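Local atomic coordinates of putative NADP oxidoreductase BF3122 (Bacteroides fragilis, PDB entry 3D1L), a protein that probably acts as an NADP-dependent oxidoreductase with a Rossmann-type nucleotide-binding domain, its substrate not established. Residues I36-R42 and V54-T60; A18-N24 and F126-V132; A69-S75 and E95-T101; F81-Q86 and V109-H113. One frame throughout, in Å; residues are numbered along the deposited sequence. Where two conformers were deposited one is given.

In the fold
All four contacts build the Rossmann-type domain, around one mixed sheet. Contacts 1 and 3 are parallel strand pairs in that sheet, their centres about 14 Å apart and their nearest atoms about 5 Å apart. Contact 2 lays the loop 126-132 on the start of helix 20-31; Ala18 packs on Val39 and Ser41 of contact 1, while Leu21 and Ala22 meet Ser75 and Thr101 of contact 3. Contact 4 covers the other side of contact 3, with His100 CD2 3.3 Å from Trp110 NE1, and touches contact 1 through Tyr40 and Leu84. Of the bound 2-mercapto-propion aldehyde, one molecule lies about 7 Å from the Phe126 side chain.

Contact 1 (I36-R42 and V54-T60); sequences IVQVYSR and VEAEYTT
Val39 bonds to the neighbouring strand through both its N and its O: N reaches Glu57 O at 2.9 Å, and O receives Thr59 N at 2.9 Å. Glu57 N to Val37 O and Ser41 N to Thr59 O complete a parallel ladder, the product of a beta-alpha-beta crossover through helix 44-53. The tight part is the apolar corner at its start. Ile36 sets CG2 anti to its own N, which brings that methyl 4.0 Å from Val54 CG2 and 4.1 Å from Ala56 CB; Val39 CG2 lies 4.2 Å from Ala56 CB. Helix 20-31 covers this corner with Tyr30 and neighbours. On the Val39 face, Tyr58 rests its CB on Val39 O at 3.2 Å, then carries its ring away to a hydrogen bond with Glu44. Gln38, Tyr40 and Thr59 are buried on the other face, Gln38 OE1 bonded by Asn66 N. The loose, solvent side is at Glu55, Glu57 and Thr60: Glu57 meets Gln38 by their CB atoms, 3.6 Å apart, but carboxylate and amide planes stand 53° apart. Main-chain bonds therefore set the register of this edge strand, greasy side chains seal the helix side, and the polar ends of Gln38 and Tyr58 find partners beyond the pair.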
# COMPACT_ATOMS: atom_id res chain seq x y z
N ILE B 36 -22.80 -24.62 1.92
CA ILE B 36 -22.87 -24.05 0.58
C ILE B 36 -23.18 -25.21 -0.35
O ILE B 36 -22.33 -26.08 -0.55
CB ILE B 36 -21.54 -23.31 0.23
CG1 ILE B 36 -21.39 -22.09 1.15
CG2 ILE B 36 -21.57 -22.84 -1.20
CD1 ILE B 36 -20.10 -22.05 1.83
N VAL B 37 -24.39 -25.24 -0.90
CA VAL B 37 -24.79 -26.42 -1.65
C VAL B 37 -24.23 -26.43 -3.07
O VAL B 37 -23.85 -27.50 -3.58
CB VAL B 37 -26.33 -26.69 -1.61
CG1 VAL B 37 -26.81 -26.77 -0.16
CG2 VAL B 37 -27.09 -25.63 -2.35
N GLN B 38 -24.15 -25.25 -3.69
CA GLN B 38 -23.53 -25.12 -4.99
C GLN B 38 -23.20 -23.69 -5.35
O GLN B 38 -23.70 -22.73 -4.76
CB GLN B 38 -24.36 -25.75 -6.12
CG GLN B 38 -25.54 -24.94 -6.49
CD GLN B 38 -26.06 -25.18 -7.88
OE1 GLN B 38 -26.84 -24.39 -8.35
NE2 GLN B 38 -25.67 -26.27 -8.53
N VAL B 39 -22.34 -23.58 -6.35
CA VAL B 39 -21.82 -22.32 -6.82
C VAL B 39 -22.18 -22.25 -8.30
O VAL B 39 -21.98 -23.22 -9.03
CB VAL B 39 -20.26 -22.32 -6.67
CG1 VAL B 39 -19.60 -21.13 -7.39
CG2 VAL B 39 -19.87 -22.37 -5.18
N TYR B 40 -22.68 -21.09 -8.72
CA TYR B 40 -22.86 -20.79 -10.13
C TYR B 40 -21.83 -19.74 -10.56
O TYR B 40 -21.55 -18.78 -9.82
CB TYR B 40 -24.28 -20.26 -10.41
CG TYR B 40 -24.32 -19.53 -11.72
CD1 TYR B 40 -24.59 -20.21 -12.92
CD2 TYR B 40 -24.03 -18.16 -11.78
CE1 TYR B 40 -24.60 -19.55 -14.12
CE2 TYR B 40 -24.01 -17.48 -12.99
CZ TYR B 40 -24.30 -18.19 -14.16
OH TYR B 40 -24.30 -17.53 -15.35
N SER B 41 -21.25 -19.92 -11.75
CA SER B 41 -20.44 -18.86 -12.36
C SER B 41 -20.61 -18.96 -13.84
O SER B 41 -20.95 -20.03 -14.34
CB SER B 41 -18.97 -19.05 -11.99
OG SER B 41 -18.18 -18.00 -12.51
N ARG B 42 -20.35 -17.85 -14.54
CA ARG B 42 -20.42 -17.87 -16.00
C ARG B 42 -19.32 -18.75 -16.62
O ARG B 42 -19.55 -19.37 -17.66
CB ARG B 42 -20.49 -16.44 -16.56
CG ARG B 42 -21.93 -15.89 -16.52
CD ARG B 42 -22.08 -14.35 -16.38
NE ARG B 42 -21.47 -13.79 -15.18
CZ ARG B 42 -20.43 -12.96 -15.18
NH1 ARG B 42 -19.87 -12.56 -16.33
NH2 ARG B 42 -19.94 -12.51 -14.03
N VAL B 54 -15.09 -25.22 -0.99
CA VAL B 54 -16.16 -25.15 -0.00
C VAL B 54 -17.04 -26.37 -0.12
O VAL B 54 -18.20 -26.37 0.34
CB VAL B 54 -17.03 -23.87 -0.15
CG1 VAL B 54 -16.18 -22.60 0.11
CG2 VAL B 54 -17.69 -23.81 -1.53
N GLU B 55 -16.46 -27.40 -0.74
CA GLU B 55 -17.08 -28.71 -0.95
C GLU B 55 -18.49 -28.64 -1.50
O GLU B 55 -19.38 -29.28 -0.95
CB GLU B 55 -17.04 -29.54 0.36
CG GLU B 55 -15.61 -29.86 0.78
CD GLU B 55 -15.53 -30.58 2.09
OE1 GLU B 55 -15.58 -29.91 3.16
OE2 GLU B 55 -15.38 -31.82 2.06
N ALA B 56 -18.67 -27.91 -2.59
CA ALA B 56 -20.00 -27.63 -3.19
C ALA B 56 -20.10 -28.19 -4.58
O ALA B 56 -19.08 -28.40 -5.22
CB ALA B 56 -20.22 -26.10 -3.27
N GLU B 57 -21.33 -28.38 -5.06
CA GLU B 57 -21.61 -28.64 -6.48
C GLU B 57 -21.41 -27.35 -7.24
O GLU B 57 -21.36 -26.29 -6.64
CB GLU B 57 -23.06 -29.09 -6.70
CG GLU B 57 -23.45 -30.39 -6.01
CD GLU B 57 -24.79 -30.93 -6.50
OE1 GLU B 57 -25.66 -30.13 -6.94
OE2 GLU B 57 -24.97 -32.17 -6.47
N TYR B 58 -21.27 -27.40 -8.57
CA TYR B 58 -21.28 -26.16 -9.33
C TYR B 58 -22.00 -26.29 -10.65
O TYR B 58 -22.18 -27.39 -11.18
CB TYR B 58 -19.86 -25.60 -9.56
CG TYR B 58 -19.06 -26.31 -10.62
CD1 TYR B 58 -19.14 -25.94 -11.97
CD2 TYR B 58 -18.20 -27.35 -10.29
CE1 TYR B 58 -18.41 -26.57 -12.94
CE2 TYR B 58 -17.45 -28.01 -11.26
CZ TYR B 58 -17.56 -27.62 -12.58
OH TYR B 58 -16.81 -28.26 -13.53
N THR B 59 -22.43 -25.15 -11.18
CA THR B 59 -22.98 -25.14 -12.53
C THR B 59 -22.55 -23.84 -13.22
O THR B 59 -22.20 -22.86 -12.55
CB THR B 59 -24.53 -25.31 -12.51
OG1 THR B 59 -25.00 -25.45 -13.86
CG2 THR B 59 -25.19 -24.07 -11.89
N THR B 60 -22.57 -23.84 -14.55
CA THR B 60 -22.42 -22.60 -15.33
C THR B 60 -23.72 -22.30 -16.07
O THR B 60 -23.75 -21.46 -16.97
CB THR B 60 -21.29 -22.68 -16.37
OG1 THR B 60 -21.57 -23.76 -17.27
CG2 THR B 60 -19.95 -22.92 -15.73

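Contact 2 (A18-N24 and F126-V132); sequences AGNLATN and FSKQREV
Phe126 wedges its ring against the first turn of helix 20-31, where CD2 lies 3.7 Å from Leu21 CB and CD1 lies 3.5 Å from Asn24 CB. The amide of Asn24 is tilted only 28° from the ring plane, and both of its donor directions are used. ND2 reaches Ser127 O at 3.0 Å, almost straight (172°), the acceptor in the amide plane but the donor well above the carbonyl plane. It also bonds Asn20 O, which takes Asn24 N on its other face. Asn24 OD1 lies close to Arg130 O, two acceptors, while a water 2.6 Å from OD1 supplies a proton and links on to Val132 N and Glu131 OE1; Glu131 also forms a salt bridge with Arg31. Lys128 buries almost as much as Phe126. Extended beyond CG, it runs at about a right angle over Asn20 and Thr23: CG is 3.4 Å from Asn20 OD1, and CE is 3.5 Å from Ala18 O, beside the glycine-rich turn (Gly19 is the N-cap) that in Rossmann folds approaches the dinucleotide. The loop continues to the dimer partner, where Arg130 forms a salt bridge with Glu212 of the second subunit. The chemistry thus implies that a neutral amide, fixed by two carbonyls beside an aromatic ring, ties loop to helix, a water extending the link to Glu131 and Val132.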
# COMPACT_ATOMS: atom_id res chain seq x y z
N ALA B 18 -18.92 -16.12 -8.55
CA ALA B 18 -17.81 -16.79 -7.86
C ALA B 18 -16.54 -15.93 -7.90
O ALA B 18 -15.44 -16.49 -7.87
CB ALA B 18 -17.56 -18.16 -8.49
N GLY B 19 -16.69 -14.60 -7.95
CA GLY B 19 -15.55 -13.67 -8.08
C GLY B 19 -14.82 -13.52 -6.76
O GLY B 19 -14.95 -14.39 -5.88
N ASN B 20 -14.09 -12.40 -6.59
CA ASN B 20 -13.23 -12.17 -5.41
C ASN B 20 -13.97 -12.14 -4.09
O ASN B 20 -13.64 -12.88 -3.17
CB ASN B 20 -12.41 -10.89 -5.55
CG ASN B 20 -11.43 -10.94 -6.70
OD1 ASN B 20 -11.09 -12.00 -7.21
ND2 ASN B 20 -10.96 -9.77 -7.12
N LEU B 21 -14.99 -11.29 -4.01
CA LEU B 21 -15.84 -11.14 -2.81
C LEU B 21 -16.56 -12.44 -2.51
O LEU B 21 -16.55 -12.91 -1.38
CB LEU B 21 -16.84 -9.97 -2.99
CG LEU B 21 -17.88 -9.64 -1.89
CD1 LEU B 21 -18.37 -8.19 -2.00
CD2 LEU B 21 -19.06 -10.61 -1.86
N ALA B 22 -17.16 -13.05 -3.53
CA ALA B 22 -17.92 -14.28 -3.32
C ALA B 22 -17.01 -15.43 -2.82
O ALA B 22 -17.39 -16.17 -1.92
CB ALA B 22 -18.66 -14.67 -4.60
N THR B 23 -15.81 -15.53 -3.37
CA THR B 23 -14.83 -16.54 -2.96
C THR B 23 -14.51 -16.40 -1.47
O THR B 23 -14.62 -17.37 -0.71
CB THR B 23 -13.55 -16.43 -3.83
OG1 THR B 23 -13.87 -16.80 -5.18
CG2 THR B 23 -12.40 -17.30 -3.31
N ASN B 24 -14.17 -15.20 -1.05
CA ASN B 24 -13.85 -14.94 0.35
C ASN B 24 -15.06 -15.11 1.28
O ASN B 24 -14.95 -15.71 2.33
CB ASN B 24 -13.24 -13.53 0.49
CG ASN B 24 -11.78 -13.48 0.04
OD1 ASN B 24 -10.89 -13.93 0.75
ND2 ASN B 24 -11.54 -12.93 -1.16
N PHE B 126 -11.10 -7.40 -1.67
CA PHE B 126 -11.01 -8.88 -1.70
C PHE B 126 -10.21 -9.33 -2.90
O PHE B 126 -10.29 -8.73 -3.95
CB PHE B 126 -12.39 -9.53 -1.82
CG PHE B 126 -13.26 -9.36 -0.60
CD1 PHE B 126 -12.96 -10.03 0.59
CD2 PHE B 126 -14.36 -8.53 -0.64
CE1 PHE B 126 -13.76 -9.90 1.68
CE2 PHE B 126 -15.17 -8.39 0.47
CZ PHE B 126 -14.87 -9.07 1.63
N SER B 127 -9.44 -10.39 -2.74
CA SER B 127 -8.72 -11.01 -3.85
C SER B 127 -8.79 -12.49 -3.58
O SER B 127 -8.82 -12.91 -2.42
CB SER B 127 -7.26 -10.56 -3.90
OG SER B 127 -7.14 -9.21 -4.34
N LYS B 128 -8.82 -13.28 -4.64
CA LYS B 128 -8.96 -14.74 -4.52
C LYS B 128 -7.78 -15.40 -3.81
O LYS B 128 -7.98 -16.27 -2.96
CB LYS B 128 -9.16 -15.38 -5.90
CG LYS B 128 -10.59 -15.27 -6.37
CD LYS B 128 -10.80 -16.02 -7.65
CE LYS B 128 -12.09 -15.56 -8.31
NZ LYS B 128 -12.18 -16.04 -9.72
N GLN B 129 -6.57 -14.97 -4.14
CA GLN B 129 -5.33 -15.55 -3.63
C GLN B 129 -4.94 -15.02 -2.24
O GLN B 129 -3.83 -15.26 -1.77
CB GLN B 129 -4.16 -15.22 -4.57
CG GLN B 129 -4.44 -15.29 -6.07
CD GLN B 129 -3.39 -14.53 -6.89
OE1 GLN B 129 -3.73 -13.72 -7.75
NE2 GLN B 129 -2.12 -14.79 -6.61
N ARG B 130 -5.83 -14.27 -1.60
CA ARG B 130 -5.49 -13.56 -0.37
C ARG B 130 -6.58 -13.71 0.69
O ARG B 130 -7.75 -13.35 0.47
CB ARG B 130 -5.20 -12.08 -0.72
CG ARG B 130 -5.30 -11.09 0.41
CD ARG B 130 -4.06 -11.03 1.26
NE ARG B 130 -4.36 -10.24 2.45
CZ ARG B 130 -3.62 -10.22 3.55
NH1 ARG B 130 -2.50 -10.95 3.64
NH2 ARG B 130 -4.00 -9.48 4.58
N GLU B 131 -6.18 -14.26 1.84
CA GLU B 131 -7.08 -14.56 2.96
C GLU B 131 -7.28 -13.33 3.82
O GLU B 131 -6.33 -12.59 4.07
CB GLU B 131 -6.49 -15.67 3.84
CG GLU B 131 -6.30 -17.03 3.15
CD GLU B 131 -7.61 -17.80 3.01
OE1 GLU B 131 -8.70 -17.19 3.15
OE2 GLU B 131 -7.54 -19.03 2.75
N VAL B 132 -8.51 -13.10 4.27
CA VAL B 132 -8.78 -11.96 5.14
C VAL B 132 -9.57 -12.37 6.36
O VAL B 132 -10.43 -13.24 6.28
CB VAL B 132 -9.54 -10.79 4.44
CG1 VAL B 132 -8.69 -10.16 3.40
CG2 VAL B 132 -10.84 -11.26 3.84
O HOH W 1 -13.52 -18.83 -8.23
O HOH W 2 -8.05 -11.99 -7.71
O HOH W 3 -10.45 -14.82 3.16
O HOH W 4 -9.11 -16.01 -0.43

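Contact 3 (A69-S75 and E95-T101); sequences AKLYIVS and EALMVHT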
# COMPACT_ATOMS: atom_id res chain seq x y z
N ALA B 69 -32.63 -24.10 -1.85
CA ALA B 69 -31.90 -23.38 -0.83
C ALA B 69 -32.71 -22.23 -0.22
O ALA B 69 -33.68 -21.74 -0.82
CB ALA B 69 -30.57 -22.84 -1.41
N LYS B 70 -32.27 -21.80 0.95
CA LYS B 70 -32.90 -20.73 1.72
C LYS B 70 -32.31 -19.37 1.39
O LYS B 70 -32.99 -18.34 1.46
CB LYS B 70 -32.74 -21.06 3.22
CG LYS B 70 -33.11 -19.97 4.20
CD LYS B 70 -34.57 -19.59 4.21
CE LYS B 70 -34.71 -18.23 4.91
NZ LYS B 70 -36.08 -17.67 5.00
N LEU B 71 -31.03 -19.35 1.02
CA LEU B 71 -30.35 -18.10 0.76
C LEU B 71 -29.55 -18.19 -0.54
O LEU B 71 -28.74 -19.10 -0.73
CB LEU B 71 -29.44 -17.72 1.94
CG LEU B 71 -28.66 -16.41 1.79
CD1 LEU B 71 -29.63 -15.22 1.79
CD2 LEU B 71 -27.62 -16.24 2.92
N TYR B 72 -29.79 -17.21 -1.41
CA TYR B 72 -29.10 -17.06 -2.66
C TYR B 72 -28.29 -15.76 -2.63
O TYR B 72 -28.86 -14.66 -2.55
CB TYR B 72 -30.11 -17.05 -3.80
CG TYR B 72 -30.79 -18.40 -3.97
CD1 TYR B 72 -30.27 -19.33 -4.87
CD2 TYR B 72 -31.93 -18.75 -3.22
CE1 TYR B 72 -30.86 -20.58 -5.04
CE2 TYR B 72 -32.53 -20.00 -3.40
CZ TYR B 72 -31.98 -20.90 -4.30
OH TYR B 72 -32.52 -22.13 -4.50
N ILE B 73 -26.97 -15.90 -2.65
CA ILE B 73 -26.06 -14.75 -2.59
C ILE B 73 -25.58 -14.42 -3.99
O ILE B 73 -24.87 -15.22 -4.61
CB ILE B 73 -24.86 -14.98 -1.67
CG1 ILE B 73 -25.33 -15.37 -0.25
CG2 ILE B 73 -23.96 -13.69 -1.67
CD1 ILE B 73 -24.23 -15.78 0.69
N VAL B 74 -26.01 -13.27 -4.49
CA VAL B 74 -25.78 -12.90 -5.87
C VAL B 74 -24.69 -11.85 -5.93
O VAL B 74 -24.80 -10.77 -5.35
CB VAL B 74 -27.11 -12.45 -6.55
CG1 VAL B 74 -26.90 -12.15 -8.01
CG2 VAL B 74 -28.23 -13.51 -6.33
N SER B 75 -23.59 -12.23 -6.59
CA SER B 75 -22.43 -11.36 -6.79
C SER B 75 -22.18 -11.26 -8.28
O SER B 75 -21.31 -11.96 -8.82
CB SER B 75 -21.20 -11.96 -6.12
OG SER B 75 -21.34 -12.03 -4.73
N GLU B 95 -40.14 -18.74 0.84
CA GLU B 95 -39.30 -18.14 1.91
C GLU B 95 -37.82 -17.95 1.58
O GLU B 95 -37.07 -17.46 2.42
CB GLU B 95 -39.41 -18.97 3.19
CG GLU B 95 -38.72 -20.31 3.06
CD GLU B 95 -38.87 -21.18 4.28
OE1 GLU B 95 -39.62 -22.18 4.18
OE2 GLU B 95 -38.24 -20.87 5.33
N ALA B 96 -37.37 -18.39 0.40
CA ALA B 96 -35.96 -18.16 0.01
C ALA B 96 -35.64 -16.67 0.01
O ALA B 96 -36.47 -15.84 -0.36
CB ALA B 96 -35.67 -18.76 -1.35
N LEU B 97 -34.44 -16.33 0.45
CA LEU B 97 -34.02 -14.94 0.48
C LEU B 97 -33.02 -14.68 -0.65
O LEU B 97 -32.01 -15.39 -0.75
CB LEU B 97 -33.45 -14.65 1.88
CG LEU B 97 -33.01 -13.31 2.46
CD1 LEU B 97 -33.83 -12.15 1.94
CD2 LEU B 97 -33.02 -13.33 4.01
N MSE B 98 -33.32 -13.73 -1.54
CA MSE B 98 -32.32 -13.31 -2.57
C MSE B 98 -31.66 -12.03 -2.14
O MSE B 98 -32.33 -11.00 -1.93
CB MSE B 98 -32.85 -13.09 -3.99
CG MSE B 98 -34.24 -13.50 -4.31
SE MSE B 98 -34.62 -15.35 -3.98
CE MSE B 98 -33.21 -16.06 -5.09
N VAL B 99 -30.35 -12.09 -2.02
CA VAL B 99 -29.55 -10.92 -1.70
C VAL B 99 -28.48 -10.69 -2.74
O VAL B 99 -28.02 -11.62 -3.42
CB VAL B 99 -28.93 -11.01 -0.26
CG1 VAL B 99 -30.01 -11.28 0.78
CG2 VAL B 99 -27.81 -12.07 -0.18
N HIS B 100 -28.09 -9.43 -2.91
CA HIS B 100 -26.89 -9.14 -3.67
C HIS B 100 -25.86 -8.52 -2.76
O HIS B 100 -26.15 -8.18 -1.62
CB HIS B 100 -27.19 -8.30 -4.90
CG HIS B 100 -27.64 -6.91 -4.60
ND1 HIS B 100 -26.77 -5.93 -4.16
CD2 HIS B 100 -28.86 -6.33 -4.69
CE1 HIS B 100 -27.44 -4.80 -4.01
NE2 HIS B 100 -28.70 -5.01 -4.32
N THR B 101 -24.64 -8.40 -3.27
CA THR B 101 -23.50 -7.99 -2.47
C THR B 101 -22.88 -6.67 -2.94
O THR B 101 -21.72 -6.36 -2.62
CB THR B 101 -22.43 -9.06 -2.51
OG1 THR B 101 -22.14 -9.36 -3.88
CG2 THR B 101 -22.92 -10.33 -1.84
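Tyr72 and selenomethionine Met98 lie side by side and point the same way from neighbouring parallel strands of the Rossmann sheet, the outcome of a beta-alpha-beta crossover through helix 78-89. Met98 is bent at chi2 and chi3, which folds its CE back to 3.5 Å from Tyr72 CB; the selenium stands 5.4 Å from the ring centroid and 51° off the normal, an oblique Met-aromatic contact. Ala96 CB comes to the edge of the same ring, near its plane, and Tyr72 OH is hydrogen-bonded to Asn66 O. On the opposite face, Leu71 runs alongside Leu97, with Leu71 CD1 to Leu97 CB at 3.9 Å. Ile73 runs alongside Val99, with Ile73 CG1 to Val99 CG2 at 4.1 Å; Phe151, Leu152 and Ile155 of helix 146-157 pack over this face. Between the two layers, two of the central backbone bonds are nearly straight, Tyr72 N to Leu97 O (174°) and Val99 N to Tyr72 O (175°), but the ladder weakens at Thr101 N. At one end Lys70, bent at chi2, crosses Glu95 at about a right angle; its NZ bonds Glu95 O at 2.8 Å, with only a long salt bridge to OE2. At the other end Ile73 and Thr101 also cross steeply, methyl CG2 to methyl CG2 at 3.5 Å. Just beyond, Ser75 OG and Thr101 OG1 share a hydrogen bond of 2.9 Å that either hydroxyl could donate.

Contact 4 (F81-Q86 and V109-H113); sequences FAELLQ and VWEGH
Leu85 holds CG opposite its backbone N, and a chi2 of 46° splays its two methyls onto different rings, CD1 to Trp110 and CD2 to His113. One turn earlier, a chi1 of -125°, off the usual staggered positions, turns the ring edge of Phe81 to the face of Trp110. The site lies on the flank of the Rossmann fold, where helix 78-89, the crossover helix of a beta-alpha-beta unit, meets the short 3-10 turn ending at Trp110. Phe81 and the six-membered ring of Trp110 make an offset edge-to-face pair, centroids 5.5 Å apart and planes at 62°; the nearest atoms are Phe81 CZ and Trp110 CZ2, at 3.9 Å. Val109 CG2 also touches Phe81, reaching CE1 at 4.2 Å. Leu85 CD1 presses tightly on Trp110 CZ3, 3.3 Å away, and approaches that ring obliquely. Trp110 is further enclosed by Met98, Val74 and the His100 ring, and thereby joins the helix to the strands 71-74 and 97-100. The more exposed end belongs to His113, whose face receives Leu85 CD2 in a CH-pi contact, 3.8 Å from the ring centroid. What fixes the rotation of that imidazole is His113 ND1, which donates in the ring plane to Val109 O at 3.1 Å.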
# COMPACT_ATOMS: atom_id res chain seq x y z
N PHE B 81 -27.00 -9.09 -14.38
CA PHE B 81 -28.19 -9.01 -13.53
C PHE B 81 -29.48 -9.17 -14.33
O PHE B 81 -30.10 -10.21 -14.22
CB PHE B 81 -28.22 -7.72 -12.70
CG PHE B 81 -28.37 -7.95 -11.22
CD1 PHE B 81 -29.61 -8.26 -10.66
CD2 PHE B 81 -27.25 -7.88 -10.37
CE1 PHE B 81 -29.74 -8.50 -9.29
CE2 PHE B 81 -27.36 -8.11 -8.98
CZ PHE B 81 -28.61 -8.42 -8.44
N ALA B 82 -29.87 -8.17 -15.13
CA ALA B 82 -31.14 -8.22 -15.89
C ALA B 82 -31.28 -9.50 -16.66
O ALA B 82 -32.26 -10.23 -16.51
CB ALA B 82 -31.22 -7.07 -16.87
N GLU B 83 -30.28 -9.71 -17.51
CA GLU B 83 -30.12 -10.90 -18.33
C GLU B 83 -30.51 -12.14 -17.54
O GLU B 83 -31.18 -13.03 -18.07
CB GLU B 83 -28.65 -10.99 -18.78
CG GLU B 83 -28.33 -12.24 -19.61
CD GLU B 83 -26.86 -12.39 -19.98
OE1 GLU B 83 -26.14 -11.37 -20.11
OE2 GLU B 83 -26.42 -13.55 -20.16
N LEU B 84 -30.10 -12.17 -16.28
CA LEU B 84 -30.11 -13.41 -15.50
C LEU B 84 -31.05 -13.40 -14.30
O LEU B 84 -31.18 -14.41 -13.61
CB LEU B 84 -28.67 -13.75 -15.07
CG LEU B 84 -27.55 -13.79 -16.14
CD1 LEU B 84 -26.22 -14.18 -15.48
CD2 LEU B 84 -27.85 -14.70 -17.34
N LEU B 85 -31.71 -12.28 -14.08
CA LEU B 85 -32.54 -12.07 -12.91
C LEU B 85 -33.64 -13.10 -12.76
O LEU B 85 -33.76 -13.68 -11.69
CB LEU B 85 -33.13 -10.66 -12.91
CG LEU B 85 -33.88 -10.23 -11.64
CD1 LEU B 85 -33.11 -10.57 -10.37
CD2 LEU B 85 -34.21 -8.73 -11.66
N GLN B 86 -34.42 -13.34 -13.82
CA GLN B 86 -35.56 -14.24 -13.74
C GLN B 86 -35.13 -15.71 -13.74
O GLN B 86 -35.83 -16.57 -13.16
CB GLN B 86 -36.59 -13.95 -14.83
CG GLN B 86 -37.44 -12.71 -14.54
CD GLN B 86 -36.66 -11.40 -14.66
OE1 GLN B 86 -36.30 -10.98 -15.76
NE2 GLN B 86 -36.39 -10.77 -13.53
N VAL B 109 -33.83 -3.40 -6.70
CA VAL B 109 -33.74 -4.28 -7.86
C VAL B 109 -34.66 -5.48 -7.71
O VAL B 109 -35.38 -5.83 -8.64
CB VAL B 109 -32.29 -4.75 -8.17
CG1 VAL B 109 -31.50 -3.60 -8.54
CG2 VAL B 109 -31.62 -5.47 -6.98
N TRP B 110 -34.67 -6.08 -6.53
CA TRP B 110 -35.46 -7.27 -6.27
C TRP B 110 -36.96 -7.09 -6.15
O TRP B 110 -37.70 -8.07 -6.24
CB TRP B 110 -34.99 -7.91 -4.97
CG TRP B 110 -33.57 -8.33 -4.97
CD1 TRP B 110 -32.55 -7.79 -4.22
CD2 TRP B 110 -33.00 -9.40 -5.72
NE1 TRP B 110 -31.38 -8.47 -4.47
CE2 TRP B 110 -31.63 -9.46 -5.38
CE3 TRP B 110 -33.52 -10.32 -6.64
CZ2 TRP B 110 -30.77 -10.40 -5.94
CZ3 TRP B 110 -32.65 -11.26 -7.20
CH2 TRP B 110 -31.29 -11.29 -6.84
N GLU B 111 -37.42 -5.86 -5.87
CA GLU B 111 -38.81 -5.66 -5.48
C GLU B 111 -39.78 -5.92 -6.63
O GLU B 111 -39.56 -5.48 -7.76
CB GLU B 111 -39.03 -4.30 -4.81
CG GLU B 111 -39.47 -3.15 -5.70
CD GLU B 111 -39.99 -1.97 -4.89
OE1 GLU B 111 -41.04 -2.13 -4.23
OE2 GLU B 111 -39.35 -0.88 -4.90
N GLY B 112 -40.83 -6.68 -6.33
CA GLY B 112 -41.75 -7.13 -7.37
C GLY B 112 -41.32 -8.46 -7.97
O GLY B 112 -42.15 -9.17 -8.56
N HIS B 113 -40.04 -8.82 -7.83
CA HIS B 113 -39.52 -10.08 -8.38
C HIS B 113 -39.58 -11.25 -7.40
O HIS B 113 -39.86 -12.38 -7.81
CB HIS B 113 -38.10 -9.89 -8.92
CG HIS B 113 -38.03 -8.95 -10.08
ND1 HIS B 113 -37.39 -7.73 -10.02
CD2 HIS B 113 -38.54 -9.04 -11.34
CE1 HIS B 113 -37.51 -7.10 -11.18
NE2 HIS B 113 -38.20 -7.89 -12.00